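Local coordinates for protein phosphodiesterase (Pseudomonas aeruginosa, PDB 4G75) that is a colicin M-like bacteriocin, a magnesium-binding phosphodiesterase that probably kills related bacteria by degrading the lipid-linked precursors of peptidoglycan, at residues A[88-93]-A[125-130]. Numbering follows the deposited sequence.
Sequences DIFDLP and GIPSWD
Phe90 lays one face of its ring against Pro127, whose CB stands 4.1 Å from the ring centroid and 28° off the normal, a CH-pi contact. Pro127 follows a cis peptide bond, and its own ring also has CG lying over a face of the Trp129 indole, near the rim. Phe90 meets that indole differently: its edge is turned toward the face of the six-membered ring in an offset edge-to-face pair, with centroids 5.8 Å apart and planes at 69°. Phe90 CG is anti to the backbone N (chi1 -176°), which sends the phenyl out from helix 81-102 and brings Phe90 CE1 within 3.3 Å of Ser128 O, in the ring plane at its edge. The far corner of the indole rests on the helix: Trp129 CZ3 is 3.5 Å from Phe90 CA, and Ile89 CG2 sits 4.0 Å from Trp129 CZ3. Outside the two segments, Arg131 makes a cation-pi contact with the Phe90 ring and donates from NH1 to Phe90 O, while Ile86 and Trp87, one turn back on the helix, touch Pro127. The contact thus joins helix 81-102 to the loop leading to helix 143-153, away from the magnesium site. Since the two segments share aromatic and apolar contacts but neither a hydrogen bond nor a salt bridge, the fit rests on ring shape and dispersion, with a probable small electrostatic gain where the phenyl edge faces Ser128 O.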
loop_
_atom_site.group_PDB
_atom_site.type_symbol
_atom_site.label_atom_id
_atom_site.label_comp_id
_atom_site.label_asym_id
_atom_site.label_seq_id
_atom_site.Cartn_x
_atom_site.Cartn_y
_atom_site.Cartn_z
ATOM N N ASP A 88 -9.442 12.348 -2.897
ATOM C CA ASP A 88 -8.616 11.503 -2.037
ATOM C C ASP A 88 -7.899 10.448 -2.887
ATOM O O ASP A 88 -6.737 10.118 -2.642
ATOM C CB ASP A 88 -9.454 10.815 -0.950
ATOM C CG ASP A 88 -9.670 11.684 0.285
ATOM O OD1 ASP A 88 -9.381 12.910 0.253
ATOM O OD2 ASP A 88 -10.148 11.127 1.300
ATOM N N ILE A 89 -8.597 9.917 -3.889
ATOM C CA ILE A 89 -7.981 8.948 -4.793
ATOM C C ILE A 89 -6.825 9.604 -5.556
ATOM O O ILE A 89 -5.813 8.970 -5.846
ATOM C CB ILE A 89 -9.025 8.320 -5.747
ATOM C CG1 ILE A 89 -9.978 7.415 -4.961
ATOM C CG2 ILE A 89 -8.351 7.520 -6.870
ATOM C CD1 ILE A 89 -9.289 6.312 -4.194
ATOM N N PHE A 90 -6.957 10.893 -5.840
ATOM C CA PHE A 90 -5.868 11.649 -6.454
ATOM C C PHE A 90 -4.723 11.890 -5.468
ATOM O O PHE A 90 -3.561 11.718 -5.812
ATOM C CB PHE A 90 -6.401 12.989 -6.984
ATOM C CG PHE A 90 -5.380 13.819 -7.728
ATOM C CD1 PHE A 90 -5.033 13.516 -9.038
ATOM C CD2 PHE A 90 -4.809 14.938 -7.135
ATOM C CE1 PHE A 90 -4.112 14.299 -9.735
ATOM C CE2 PHE A 90 -3.892 15.724 -7.827
ATOM C CZ PHE A 90 -3.537 15.399 -9.127
ATOM N N ASP A 91 -5.058 12.284 -4.243
ATOM C CA ASP A 91 -4.063 12.740 -3.275
ATOM C C ASP A 91 -3.255 11.620 -2.638
ATOM O O ASP A 91 -2.045 11.759 -2.429
ATOM C CB ASP A 91 -4.725 13.555 -2.164
ATOM C CG ASP A 91 -5.144 14.937 -2.621
ATOM O OD1 ASP A 91 -4.637 15.397 -3.667
ATOM O OD2 ASP A 91 -5.978 15.559 -1.929
ATOM N N LEU A 92 -3.927 10.521 -2.310
ATOM C CA LEU A 92 -3.277 9.426 -1.599
ATOM C C LEU A 92 -2.016 8.861 -2.283
ATOM O O LEU A 92 -0.997 8.656 -1.624
ATOM C CB LEU A 92 -4.288 8.328 -1.242
ATOM C CG LEU A 92 -5.202 8.691 -0.060
ATOM C CD1 LEU A 92 -6.469 7.842 -0.063
ATOM C CD2 LEU A 92 -4.460 8.575 1.279
ATOM N N PRO A 93 -2.063 8.615 -3.602
ATOM C CA PRO A 93 -0.829 8.097 -4.214
ATOM C C PRO A 93 0.300 9.117 -4.200
ATOM O O PRO A 93 1.472 8.731 -4.159
ATOM C CB PRO A 93 -1.234 7.819 -5.670
ATOM C CG PRO A 93 -2.702 7.776 -5.677
ATOM C CD PRO A 93 -3.191 8.628 -4.546
ATOM N N GLY A 125 -11.373 16.121 -17.717
ATOM C CA GLY A 125 -9.956 16.164 -17.389
ATOM C C GLY A 125 -9.561 16.702 -16.021
ATOM O O GLY A 125 -8.387 17.000 -15.786
ATOM N N ILE A 126 -10.528 16.834 -15.119
ATOM C CA ILE A 126 -10.234 17.207 -13.740
ATOM C C ILE A 126 -10.704 16.103 -12.805
ATOM O O ILE A 126 -11.888 15.775 -12.785
ATOM C CB ILE A 126 -10.943 18.511 -13.341
ATOM C CG1 ILE A 126 -10.472 19.673 -14.217
ATOM C CG2 ILE A 126 -10.707 18.817 -11.870
ATOM C CD1 ILE A 126 -11.098 21.004 -13.853
ATOM N N PRO A 127 -9.777 15.517 -12.024
ATOM C CA PRO A 127 -8.346 15.835 -11.974
ATOM C C PRO A 127 -7.578 15.209 -13.136
ATOM O O PRO A 127 -8.114 14.350 -13.834
ATOM C CB PRO A 127 -7.876 15.165 -10.670
ATOM C CG PRO A 127 -9.115 14.626 -10.002
ATOM C CD PRO A 127 -10.122 14.443 -11.082
ATOM N N SER A 128 -6.328 15.630 -13.311
ATOM C CA SER A 128 -5.445 15.068 -14.325
ATOM C C SER A 128 -4.709 13.854 -13.767
ATOM O O SER A 128 -3.770 13.998 -12.984
ATOM C CB SER A 128 -4.438 16.125 -14.783
ATOM O OG SER A 128 -3.430 15.554 -15.599
ATOM N N TRP A 129 -5.133 12.664 -14.183
ATOM C CA TRP A 129 -4.641 11.414 -13.604
ATOM C C TRP A 129 -3.259 10.981 -14.096
ATOM O O TRP A 129 -2.604 10.157 -13.460
ATOM C CB TRP A 129 -5.647 10.288 -13.851
ATOM C CG TRP A 129 -6.994 10.541 -13.222
ATOM C CD1 TRP A 129 -8.158 10.859 -13.869
ATOM C CD2 TRP A 129 -7.310 10.507 -11.825
ATOM N NE1 TRP A 129 -9.179 11.019 -12.958
ATOM C CE2 TRP A 129 -8.684 10.814 -11.697
ATOM C CE3 TRP A 129 -6.567 10.252 -10.669
ATOM C CZ2 TRP A 129 -9.326 10.858 -10.463
ATOM C CZ3 TRP A 129 -7.211 10.299 -9.441
ATOM C CH2 TRP A 129 -8.573 10.601 -9.350
ATOM N N ASP A 130 -2.821 11.524 -15.225
ATOM C CA ASP A 130 -1.553 11.112 -15.822
ATOM C C ASP A 130 -0.355 11.601 -15.010
ATOM O O ASP A 130 0.005 12.777 -15.060
ATOM C CB ASP A 130 -1.456 11.609 -17.267
ATOM C CG ASP A 130 -0.230 11.076 -17.986
ATOM O OD1 ASP A 130 0.209 9.950 -17.665
ATOM O OD2 ASP A 130 0.292 11.782 -18.876
#